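Local coordinates for protein polyketide biosynthesis 3-hydroxy-3-methylglutaryl-ACP synthase PksG (Bacillus subtilis, PDB 4YXT) that catalyses the aldol condensation of an acetyl group on an acyl carrier protein with a beta-ketothioester polyketide intermediate during synthesis of the antibiotic bacillaene, at residues L77-S83 and L139-I145; E49-T53 and L91-I95; M9-G13 and A170-V175; L247-T251 and A301-L306. The protein carries 1 engineered substitution. All coordinates share one frame; numbering follows the deposited sequence.

Contact 1: L77-S83 and L139-I145; sequences LITCSAS and LVIASDI. Engineered in segment 77-83: Ala82 (natural residue Glu).
The sulfur of Cys80 lies against a methyl of Val140, SG to CG1 3.6 Å, on the same side of the sheet as the Ala142 methyl. On the reverse side Leu77 runs alongside Leu139, both pointing the same way, and its CD1 also reaches Ile141 CD1 at 4.2 Å. Between these layers the parallel strands 74-80 and 137-145 are laced by four backbone bonds, Cys80 N to Ile141 O being 2.8 Å. This is the parallel core of the thiolase fold's N-terminal half, with strand 106-111 on the outer side of 74-80. Past Cys80 the pairing passes to side chains around Asp144. Its OD1 takes Ala82 N through the syn lone pair (2.6 Å) and Ser83 OG through the anti one (2.7 Å), while OD2 accepts from Gly299 N. Ser83 OG in turn receives Ile145 N at 3.1 Å. Ser81 closes an ST turn, its OG accepting from Ser83 N at 2.6 Å; with OG anti to its own nitrogen (chi1 179°), the hydroxyl also sits within bonding distance of both Ser143 O and Asp144 OD1. Ala82 is engineered in place of the natural glutamate, the proton donor/acceptor by similarity.

Contact 2: E49-T53 and L91-I95; sequences EDPVT and LSTYI
Two helices meet close to their amino ends, where Val52 in the first turn of helix 51-64 comes within 5.8 Å of Ile95 in helix 91-99, CA to CA. The start of the first helix is closed by a capping box: Asp50, at the N-cap, accepts Thr53 N on OD1, and Thr53 OG1 accepts Asp50 N, both at 2.8 Å. The other carboxylate oxygen, OD2, is engaged by Arg414 and Tyr416 near the C-terminus, so one aspartate ties the helix start to strand 413-419. Across the interface everything is apolar. Val52 sets both methyls against one side of the neighbouring helix: CG2 meets Leu91 CD2 at 3.6 Å, and CG1 rests on the CB of Tyr94 at 3.7 Å. Pro51 adds its ring carbon CB, 3.7 Å from Leu91 CD1, so the leucine's branched end touches two successive residues. The Tyr94 ring leads away from this packing, and its hydroxyl bonds Arg414 N and His413 ND1. Both helices belong to the outer layer of the thiolase fold, where Leu91 and Ile95 also reach down to Thr79 on the sheet. Ile95, with CG1 anti to its carbonyl carbon (chi1 -58°), slides past Val52 in the opposite direction and pushes CD1 to 3.3 Å from Val52 CG1, tighter than usual for two methyls.

Contact 3: M9-G13 and A170-V175; sequences MNVFG and AGAVAV
Strands 5-12 and 170-178 are antiparallel neighbours near the centre of the chain, Asn10 pairing with Ala174 and Phe12 with Ala172 as hydrogen-bonded pairs, Met9 with Val175 and Val11 with Val173 as non-hydrogen-bonded ones. Together with 137-145, 74-80 and 106-111 they give the five-strand order 3-2-4-5-1 of a thiolase half. Four backbone bonds hold the pair. Phe12 N reaches Ala172 O at 2.8 Å and Ala174 N reaches Asn10 O at 2.9 Å; the return bond from Ala172 N to Phe12 O is less straight, at 143°. On the side of Met9, Val11 and Val173, the methionine does most of the reaching. A first torsion of 81° sets CG in the crowded position between N and the carbonyl carbon, and a bend at chi3 (-69°) brings CE over to Val173 CG1 at 3.6 Å and Val175 CG2 at 3.8 Å. Val11 CG2 meets Val173 CG2 more loosely, at 4.1 Å. This face is covered by helix 301-312, with Phe303 and Leu304 against it. On the other face the small Ala172 and Ala174 sit beside Asn10 and Phe12, under helix 51-64. Asn10 ND2 bonds Ala58 O there, and the Phe12 ring meets Phe54 edge-to-face. No side-chain hydrogen bond joins these two strands; the polar work falls to the backbone, consistent with a sheet core buried between two helical layers of the alpha-beta-alpha-beta-alpha sandwich.

Contact 4: L247-T251 and A301-L306; sequences LAYHT and ALFLAL
The imidazole of His250 comes up against the first turn of helix 301-312: its ND1 lies 3.2 Å from the methyl carbon CB of Ala301, which approaches the ring obliquely. A water links the two segments beside it, 2.8 Å from His250 ND1 and accepting from Leu302 N at 3.0 Å; that amide nitrogen lies at the ring's edge, near its plane. Leu302 reaches from the helix to the strand backbone. With its CG anti to the backbone nitrogen (chi1 171°), CD1 is carried to 3.5 Å from Tyr249 C and lies close to the Ala248 carbonyl as well. Ala305, one turn on from Ala301, has its CB 3.5 Å from Tyr249 O and next to the Thr251 hydroxyl. Thr251 OG1 donates to Tyr249 O at 2.7 Å, from 42° out of the carbonyl plane, a bond that bridges the residues on either side of His250 in the chain. Farther out, Tyr220 bonds the His250 carbonyl oxygen, and strand 319-327 flanks strand 246-249 in the sheet. At the amino end of helix 301-312, His250, the proton donor/acceptor by similarity, also touches Cys114, the acyl-thioester residue by similarity: the cysteine-histidine pair of HMG-CoA synthases and their thiolase relatives.

How the contacts relate
Contacts 1 and 3 continue one another in the sheet, because strands 137-145 and 170-178 are neighbours and pair through Val140 with Val175 and Ala142 with Val173; their centres are about 9 Å apart. Contact 2 lies on the outer helical layer, its centre also about 9 Å from that of contact 1, and meets it through Pro51 with Ser143 and Ser92 with Thr79. The helix of contact 4 packs on the opposite face of the sheet from contact 2, while strand 246-249 is at the sheet's far edge; the centres of contacts 3 and 4 are about 12 Å apart. Along the chain, contact 3 spans contacts 1 and 2, whose segments alternate, and contact 4 follows them all. That helix thus joins the N-terminal sheet to the strand leading to His250, about 10 Å from Ala82, side chain to side chain.

Contact 1: L77-S83 and L139-I145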
loop_
_atom_site.group_PDB
_atom_site.type_symbol
_atom_site.label_atom_id
_atom_site.label_comp_id
_atom_site.label_asym_id
_atom_site.label_seq_id
_atom_site.Cartn_x
_atom_site.Cartn_y
_atom_site.Cartn_z
ATOM N N LEU A 77 -7.720 -5.681 -6.724
ATOM C CA LEU A 77 -8.255 -4.387 -6.481
ATOM C C LEU A 77 -7.268 -3.622 -5.581
ATOM O O LEU A 77 -6.957 -4.080 -4.485
ATOM C CB LEU A 77 -9.647 -4.498 -5.815
ATOM C CG LEU A 77 -10.164 -3.140 -5.289
ATOM C CD1 LEU A 77 -10.324 -2.089 -6.351
ATOM C CD2 LEU A 77 -11.461 -3.268 -4.542
ATOM N N ILE A 78 -6.781 -2.478 -6.029
ATOM C CA ILE A 78 -5.767 -1.728 -5.279
ATOM C C ILE A 78 -6.303 -0.338 -5.139
ATOM O O ILE A 78 -6.580 0.300 -6.147
ATOM C CB ILE A 78 -4.402 -1.644 -6.009
ATOM C CG1 ILE A 78 -3.761 -3.042 -6.164
ATOM C CG2 ILE A 78 -3.416 -0.699 -5.301
ATOM C CD1 ILE A 78 -2.470 -3.017 -6.979
ATOM N N THR A 79 -6.426 0.142 -3.904
ATOM C CA THR A 79 -6.826 1.495 -3.671
ATOM C C THR A 79 -5.595 2.280 -3.278
ATOM O O THR A 79 -4.807 1.847 -2.439
ATOM C CB THR A 79 -8.012 1.597 -2.678
ATOM O OG1 THR A 79 -9.139 0.909 -3.218
ATOM C CG2 THR A 79 -8.505 3.036 -2.566
ATOM N N CYS A 80 -5.375 3.391 -3.962
ATOM C CA CYS A 80 -4.212 4.245 -3.726
ATOM C C CYS A 80 -4.740 5.497 -3.061
ATOM O O CYS A 80 -5.609 6.206 -3.627
ATOM C CB CYS A 80 -3.564 4.599 -5.019
ATOM S SG CYS A 80 -3.302 3.159 -6.122
ATOM N N SER A 81 -4.282 5.774 -1.853
ATOM C CA SER A 81 -4.786 6.961 -1.161
ATOM C C SER A 81 -3.811 7.477 -0.120
ATOM O O SER A 81 -2.913 6.750 0.296
ATOM C CB SER A 81 -6.170 6.684 -0.525
ATOM O OG SER A 81 -6.644 7.882 0.196
ATOM N N ALA A 82 -4.056 8.716 0.335
ATOM C CA ALA A 82 -3.419 9.277 1.507
ATOM C C ALA A 82 -4.532 9.731 2.443
ATOM O O ALA A 82 -4.332 10.527 3.374
ATOM C CB ALA A 82 -2.501 10.422 1.085
ATOM N N SER A 83 -5.732 9.221 2.190
ATOM C CA SER A 83 -6.932 9.644 2.884
ATOM C C SER A 83 -7.556 8.406 3.542
ATOM O O SER A 83 -8.745 8.152 3.448
ATOM C CB SER A 83 -7.896 10.291 1.904
ATOM O OG SER A 83 -7.289 11.340 1.143
ATOM N N LEU A 139 -8.170 -3.679 -11.152
ATOM C CA LEU A 139 -8.749 -2.383 -10.983
ATOM C C LEU A 139 -7.914 -1.586 -9.956
ATOM O O LEU A 139 -7.646 -2.064 -8.871
ATOM C CB LEU A 139 -10.150 -2.576 -10.473
ATOM C CG LEU A 139 -11.029 -1.347 -10.378
ATOM C CD1 LEU A 139 -11.176 -0.555 -11.680
ATOM C CD2 LEU A 139 -12.355 -1.846 -9.931
ATOM N N VAL A 140 -7.435 -0.414 -10.371
ATOM C CA VAL A 140 -6.683 0.457 -9.528
ATOM C C VAL A 140 -7.533 1.683 -9.444
ATOM O O VAL A 140 -8.009 2.198 -10.461
ATOM C CB VAL A 140 -5.304 0.841 -10.133
ATOM C CG1 VAL A 140 -4.541 1.756 -9.203
ATOM C CG2 VAL A 140 -4.477 -0.380 -10.417
ATOM N N ILE A 141 -7.705 2.145 -8.225
ATOM C CA ILE A 141 -8.510 3.274 -7.946
ATOM C C ILE A 141 -7.679 4.217 -7.046
ATOM O O ILE A 141 -7.324 3.862 -5.955
ATOM C CB ILE A 141 -9.763 2.843 -7.176
ATOM C CG1 ILE A 141 -10.613 1.902 -8.018
ATOM C CG2 ILE A 141 -10.558 4.076 -6.757
ATOM C CD1 ILE A 141 -11.966 1.592 -7.401
ATOM N N ALA A 142 -7.366 5.400 -7.542
ATOM C CA ALA A 142 -6.787 6.422 -6.728
ATOM C C ALA A 142 -7.902 7.387 -6.241
ATOM O O ALA A 142 -8.576 7.970 -7.050
ATOM C CB ALA A 142 -5.712 7.138 -7.512
ATOM N N SER A 143 -8.070 7.529 -4.914
ATOM C CA SER A 143 -9.134 8.318 -4.244
ATOM C C SER A 143 -8.527 9.155 -3.097
ATOM O O SER A 143 -7.987 8.614 -2.132
ATOM C CB SER A 143 -10.189 7.333 -3.678
ATOM O OG SER A 143 -11.472 7.926 -3.368
ATOM N N ASP A 144 -8.596 10.475 -3.203
ATOM C CA ASP A 144 -8.099 11.384 -2.171
ATOM C C ASP A 144 -9.022 12.591 -2.014
ATOM O O ASP A 144 -9.625 13.052 -2.993
ATOM C CB ASP A 144 -6.687 11.913 -2.465
ATOM C CG ASP A 144 -5.573 10.971 -1.966
ATOM O OD1 ASP A 144 -5.615 10.528 -0.783
ATOM O OD2 ASP A 144 -4.662 10.664 -2.794
ATOM N N ILE A 145 -9.100 13.055 -0.756
ATOM C CA ILE A 145 -9.901 14.172 -0.305
ATOM C C ILE A 145 -8.979 15.086 0.498
ATOM O O ILE A 145 -8.382 14.641 1.465
ATOM C CB ILE A 145 -11.003 13.723 0.661
ATOM C CG1 ILE A 145 -12.173 13.014 -0.059
ATOM C CG2 ILE A 145 -11.616 14.942 1.358
ATOM C CD1 ILE A 145 -11.858 11.779 -0.845
#

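Contact 2: E49-T53 and L91-I95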
loop_
_atom_site.group_PDB
_atom_site.type_symbol
_atom_site.label_atom_id
_atom_site.label_comp_id
_atom_site.label_asym_id
_atom_site.label_seq_id
_atom_site.Cartn_x
_atom_site.Cartn_y
_atom_site.Cartn_z
ATOM N N GLU A 49 -19.718 12.099 1.760
ATOM C CA GLU A 49 -18.839 11.462 0.806
ATOM C C GLU A 49 -17.606 11.129 1.598
ATOM O O GLU A 49 -17.341 11.732 2.641
ATOM C CB GLU A 49 -18.529 12.374 -0.324
ATOM C CG GLU A 49 -19.744 12.747 -1.136
ATOM C CD GLU A 49 -19.386 13.762 -2.171
ATOM O OE1 GLU A 49 -19.063 14.919 -1.798
ATOM O OE2 GLU A 49 -19.364 13.367 -3.345
ATOM N N ASP A 50 -16.912 10.113 1.120
ATOM C CA ASP A 50 -15.645 9.721 1.665
ATOM C C ASP A 50 -14.832 9.106 0.527
ATOM O O ASP A 50 -15.262 9.126 -0.609
ATOM C CB ASP A 50 -15.850 8.807 2.866
ATOM C CG ASP A 50 -16.251 7.414 2.496
ATOM O OD1 ASP A 50 -16.357 7.083 1.296
ATOM O OD2 ASP A 50 -16.377 6.634 3.453
ATOM N N PRO A 51 -13.619 8.632 0.809
ATOM C CA PRO A 51 -12.899 7.989 -0.329
ATOM C C PRO A 51 -13.500 6.740 -0.943
ATOM O O PRO A 51 -13.141 6.385 -2.081
ATOM C CB PRO A 51 -11.545 7.662 0.278
ATOM C CG PRO A 51 -11.398 8.692 1.359
ATOM C CD PRO A 51 -12.741 8.898 1.952
ATOM N N VAL A 52 -14.288 6.000 -0.190
ATOM C CA VAL A 52 -15.050 4.870 -0.758
ATOM C C VAL A 52 -16.104 5.370 -1.765
ATOM O O VAL A 52 -16.159 4.931 -2.915
ATOM C CB VAL A 52 -15.762 4.074 0.348
ATOM C CG1 VAL A 52 -16.549 2.937 -0.280
ATOM C CG2 VAL A 52 -14.717 3.578 1.372
ATOM N N THR A 53 -16.888 6.350 -1.350
ATOM C CA THR A 53 -17.904 6.879 -2.227
ATOM C C THR A 53 -17.248 7.416 -3.466
ATOM O O THR A 53 -17.728 7.155 -4.572
ATOM C CB THR A 53 -18.783 7.965 -1.558
ATOM O OG1 THR A 53 -18.014 9.145 -1.300
ATOM C CG2 THR A 53 -19.382 7.433 -0.234
ATOM N N LEU A 91 -9.497 0.773 2.250
ATOM C CA LEU A 91 -10.617 1.226 1.467
ATOM C C LEU A 91 -11.105 0.151 0.518
ATOM O O LEU A 91 -12.309 0.157 0.144
ATOM C CB LEU A 91 -10.209 2.469 0.676
ATOM C CG LEU A 91 -9.891 3.685 1.502
ATOM C CD1 LEU A 91 -9.227 4.817 0.695
ATOM C CD2 LEU A 91 -11.222 4.149 2.124
ATOM N N SER A 92 -10.176 -0.688 0.032
ATOM C CA SER A 92 -10.512 -1.686 -0.974
ATOM C C SER A 92 -11.558 -2.738 -0.530
ATOM O O SER A 92 -12.206 -3.367 -1.377
ATOM C CB SER A 92 -9.260 -2.425 -1.477
ATOM O OG SER A 92 -8.382 -1.537 -2.169
ATOM N N THR A 93 -11.699 -2.955 0.776
ATOM C CA THR A 93 -12.712 -3.852 1.304
ATOM C C THR A 93 -14.163 -3.353 0.991
ATOM O O THR A 93 -15.000 -4.084 0.423
ATOM C CB THR A 93 -12.502 -4.076 2.807
ATOM O OG1 THR A 93 -12.691 -2.848 3.531
ATOM C CG2 THR A 93 -11.078 -4.665 3.130
ATOM N N TYR A 94 -14.441 -2.098 1.337
ATOM C CA TYR A 94 -15.714 -1.442 1.016
ATOM C C TYR A 94 -15.937 -1.266 -0.485
ATOM O O TYR A 94 -17.032 -1.523 -0.973
ATOM C CB TYR A 94 -15.753 -0.061 1.670
ATOM C CG TYR A 94 -15.916 -0.094 3.178
ATOM C CD1 TYR A 94 -17.046 -0.674 3.739
ATOM C CD2 TYR A 94 -14.953 0.412 4.026
ATOM C CE1 TYR A 94 -17.231 -0.714 5.082
ATOM C CE2 TYR A 94 -15.128 0.388 5.393
ATOM C CZ TYR A 94 -16.284 -0.170 5.916
ATOM O OH TYR A 94 -16.539 -0.218 7.282
ATOM N N ILE A 95 -14.907 -0.825 -1.226
ATOM C CA ILE A 95 -15.051 -0.654 -2.664
ATOM C C ILE A 95 -15.444 -1.975 -3.317
ATOM O O ILE A 95 -16.323 -2.026 -4.136
ATOM C CB ILE A 95 -13.775 -0.194 -3.373
ATOM C CG1 ILE A 95 -13.226 1.115 -2.828
ATOM C CG2 ILE A 95 -14.009 -0.052 -4.844
ATOM C CD1 ILE A 95 -14.279 2.086 -2.532
#

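Contact 3: M9-G13 and A170-V175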
loop_
_atom_site.group_PDB
_atom_site.type_symbol
_atom_site.label_atom_id
_atom_site.label_comp_id
_atom_site.label_asym_id
_atom_site.label_seq_id
_atom_site.Cartn_x
_atom_site.Cartn_y
_atom_site.Cartn_z
ATOM N N MET A 9 -10.768 3.947 -18.165
ATOM C CA MET A 9 -10.542 4.768 -16.957
ATOM C C MET A 9 -11.571 5.879 -16.836
ATOM O O MET A 9 -12.019 6.394 -17.832
ATOM C CB MET A 9 -9.099 5.330 -16.892
ATOM C CG MET A 9 -8.822 6.570 -17.715
ATOM S SD MET A 9 -7.054 6.996 -17.754
ATOM C CE MET A 9 -6.783 7.508 -16.071
ATOM N N ASN A 10 -11.943 6.206 -15.602
ATOM C CA ASN A 10 -13.007 7.135 -15.328
ATOM C C ASN A 10 -12.748 7.994 -14.112
ATOM O O ASN A 10 -12.162 7.561 -13.150
ATOM C CB ASN A 10 -14.342 6.428 -15.143
ATOM C CG ASN A 10 -15.496 7.425 -15.053
ATOM O OD1 ASN A 10 -15.521 8.392 -15.792
ATOM N ND2 ASN A 10 -16.358 7.258 -14.127
ATOM N N VAL A 11 -13.251 9.213 -14.152
ATOM C CA VAL A 11 -12.922 10.229 -13.175
ATOM C C VAL A 11 -14.200 10.493 -12.478
ATOM O O VAL A 11 -15.182 10.534 -13.164
ATOM C CB VAL A 11 -12.496 11.559 -13.881
ATOM C CG1 VAL A 11 -12.362 12.729 -12.910
ATOM C CG2 VAL A 11 -11.199 11.360 -14.618
ATOM N N PHE A 12 -14.159 10.606 -11.142
ATOM C CA PHE A 12 -15.183 11.261 -10.317
ATOM C C PHE A 12 -14.566 12.462 -9.604
ATOM O O PHE A 12 -13.750 12.302 -8.661
ATOM C CB PHE A 12 -15.730 10.359 -9.225
ATOM C CG PHE A 12 -16.944 10.931 -8.532
ATOM C CD1 PHE A 12 -18.168 10.954 -9.180
ATOM C CD2 PHE A 12 -16.866 11.456 -7.250
ATOM C CE1 PHE A 12 -19.308 11.481 -8.572
ATOM C CE2 PHE A 12 -18.004 11.975 -6.637
ATOM C CZ PHE A 12 -19.225 11.992 -7.307
ATOM N N GLY A 13 -14.959 13.655 -10.056
ATOM C CA GLY A 13 -14.515 14.926 -9.472
ATOM C C GLY A 13 -15.557 15.636 -8.637
ATOM O O GLY A 13 -15.668 16.848 -8.682
ATOM N N ALA A 170 -10.687 17.289 -4.239
ATOM C CA ALA A 170 -11.224 15.986 -3.888
ATOM C C ALA A 170 -11.596 15.284 -5.193
ATOM O O ALA A 170 -12.224 15.867 -6.068
ATOM C CB ALA A 170 -12.462 16.117 -3.042
ATOM N N GLY A 171 -11.264 14.017 -5.326
ATOM C CA GLY A 171 -11.441 13.371 -6.602
ATOM C C GLY A 171 -11.040 11.932 -6.496
ATOM O O GLY A 171 -10.457 11.537 -5.480
ATOM N N ALA A 172 -11.363 11.160 -7.542
ATOM C CA ALA A 172 -10.922 9.789 -7.666
ATOM C C ALA A 172 -10.898 9.462 -9.109
ATOM O O ALA A 172 -11.686 10.010 -9.892
ATOM C CB ALA A 172 -11.806 8.804 -6.893
ATOM N N VAL A 173 -9.928 8.644 -9.475
ATOM C CA VAL A 173 -9.824 8.094 -10.811
ATOM C C VAL A 173 -9.672 6.559 -10.717
ATOM O O VAL A 173 -8.829 6.052 -9.955
ATOM C CB VAL A 173 -8.611 8.633 -11.607
ATOM C CG1 VAL A 173 -8.604 8.089 -13.047
ATOM C CG2 VAL A 173 -8.583 10.138 -11.689
ATOM N N ALA A 174 -10.462 5.834 -11.499
ATOM C CA ALA A 174 -10.462 4.406 -11.433
ATOM C C ALA A 174 -9.924 3.970 -12.755
ATOM O O ALA A 174 -10.316 4.508 -13.794
ATOM C CB ALA A 174 -11.875 3.894 -11.208
ATOM N N VAL A 175 -9.013 3.014 -12.740
ATOM C CA VAL A 175 -8.320 2.567 -13.911
ATOM C C VAL A 175 -8.410 1.027 -13.941
ATOM O O VAL A 175 -7.916 0.373 -13.026
ATOM C CB VAL A 175 -6.825 2.967 -13.837
ATOM C CG1 VAL A 175 -6.031 2.387 -14.995
ATOM C CG2 VAL A 175 -6.567 4.481 -13.790
#

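Contact 4: L247-T251 and A301-L306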
loop_
_atom_site.group_PDB
_atom_site.type_symbol
_atom_site.label_atom_id
_atom_site.label_comp_id
_atom_site.label_asym_id
_atom_site.label_seq_id
_atom_site.Cartn_x
_atom_site.Cartn_y
_atom_site.Cartn_z
ATOM N N LEU A 247 2.389 15.051 -23.009
ATOM C CA LEU A 247 3.063 14.840 -21.772
ATOM C C LEU A 247 2.037 15.046 -20.728
ATOM O O LEU A 247 1.201 15.965 -20.819
ATOM C CB LEU A 247 4.256 15.819 -21.582
ATOM C CG LEU A 247 5.495 15.530 -22.443
ATOM C CD1 LEU A 247 6.436 16.738 -22.442
ATOM C CD2 LEU A 247 6.260 14.348 -21.879
ATOM N N ALA A 248 2.065 14.179 -19.720
ATOM C CA ALA A 248 1.147 14.362 -18.633
ATOM C C ALA A 248 1.950 14.406 -17.405
ATOM O O ALA A 248 2.925 13.666 -17.266
ATOM C CB ALA A 248 0.149 13.211 -18.579
ATOM N N TYR A 249 1.576 15.262 -16.471
ATOM C CA TYR A 249 2.368 15.349 -15.275
ATOM C C TYR A 249 1.441 15.305 -14.039
ATOM O O TYR A 249 0.237 15.656 -14.137
ATOM C CB TYR A 249 3.099 16.671 -15.188
ATOM C CG TYR A 249 3.997 17.047 -16.270
ATOM C CD1 TYR A 249 5.399 17.015 -16.094
ATOM C CD2 TYR A 249 3.490 17.502 -17.471
ATOM C CE1 TYR A 249 6.255 17.437 -17.087
ATOM C CE2 TYR A 249 4.337 17.911 -18.498
ATOM C CZ TYR A 249 5.716 17.893 -18.300
ATOM O OH TYR A 249 6.519 18.326 -19.328
ATOM N N HIS A 250 2.040 14.955 -12.891
ATOM C CA HIS A 250 1.392 15.175 -11.623
ATOM C C HIS A 250 1.109 16.672 -11.511
ATOM O O HIS A 250 2.052 17.490 -11.574
ATOM C CB HIS A 250 2.261 14.785 -10.453
ATOM C CG HIS A 250 1.643 15.157 -9.153
ATOM N ND1 HIS A 250 0.421 14.684 -8.782
ATOM C CD2 HIS A 250 2.064 15.955 -8.144
ATOM C CE1 HIS A 250 0.072 15.223 -7.628
ATOM N NE2 HIS A 250 1.062 15.987 -7.212
ATOM N N THR A 251 -0.179 17.003 -11.370
ATOM C CA THR A 251 -0.678 18.377 -11.465
ATOM C C THR A 251 -1.283 18.836 -10.118
ATOM O O THR A 251 -2.491 18.675 -9.873
ATOM C CB THR A 251 -1.723 18.497 -12.600
ATOM O OG1 THR A 251 -1.207 17.900 -13.800
ATOM C CG2 THR A 251 -2.059 19.942 -12.903
ATOM N N ALA A 301 -3.887 12.638 -9.216
ATOM C CA ALA A 301 -3.654 13.820 -10.073
ATOM C C ALA A 301 -3.096 13.442 -11.440
ATOM O O ALA A 301 -3.653 13.843 -12.465
ATOM C CB ALA A 301 -2.719 14.875 -9.401
ATOM N N LEU A 302 -1.975 12.744 -11.486
ATOM C CA LEU A 302 -1.453 12.348 -12.799
ATOM C C LEU A 302 -2.487 11.567 -13.637
ATOM O O LEU A 302 -2.572 11.757 -14.825
ATOM C CB LEU A 302 -0.187 11.519 -12.658
ATOM C CG LEU A 302 0.285 10.906 -13.969
ATOM C CD1 LEU A 302 0.834 11.985 -14.904
ATOM C CD2 LEU A 302 1.334 9.895 -13.615
ATOM N N PHE A 303 -3.226 10.640 -13.041
ATOM C CA PHE A 303 -4.241 9.958 -13.816
ATOM C C PHE A 303 -5.270 10.912 -14.423
ATOM O O PHE A 303 -5.666 10.687 -15.553
ATOM C CB PHE A 303 -4.952 8.881 -12.995
ATOM C CG PHE A 303 -4.076 7.709 -12.608
ATOM C CD1 PHE A 303 -3.001 7.290 -13.418
ATOM C CD2 PHE A 303 -4.370 6.979 -11.464
ATOM C CE1 PHE A 303 -2.221 6.203 -13.037
ATOM C CE2 PHE A 303 -3.585 5.881 -11.082
ATOM C CZ PHE A 303 -2.523 5.497 -11.885
ATOM N N LEU A 304 -5.682 11.948 -13.665
ATOM C CA LEU A 304 -6.612 12.944 -14.105
ATOM C C LEU A 304 -6.095 13.752 -15.275
ATOM O O LEU A 304 -6.888 14.122 -16.161
ATOM C CB LEU A 304 -6.973 13.892 -12.924
ATOM C CG LEU A 304 -8.097 14.908 -13.106
ATOM C CD1 LEU A 304 -9.415 14.208 -13.296
ATOM C CD2 LEU A 304 -8.182 15.895 -11.936
ATOM N N ALA A 305 -4.783 14.050 -15.268
ATOM C CA ALA A 305 -4.126 14.761 -16.364
ATOM C C ALA A 305 -4.009 13.829 -17.554
ATOM O O ALA A 305 -4.073 14.224 -18.745
ATOM C CB ALA A 305 -2.718 15.245 -15.935
ATOM N N LEU A 306 -3.831 12.567 -17.269
ATOM C CA LEU A 306 -3.742 11.601 -18.387
ATOM C C LEU A 306 -5.097 11.446 -19.122
ATOM O O LEU A 306 -5.191 11.521 -20.338
ATOM C CB LEU A 306 -3.341 10.258 -17.844
ATOM C CG LEU A 306 -3.082 9.158 -18.889
ATOM C CD1 LEU A 306 -1.927 9.647 -19.665
ATOM C CD2 LEU A 306 -2.773 7.844 -18.198
HETATM O O HOH W 1 -0.522 12.098 -8.887
#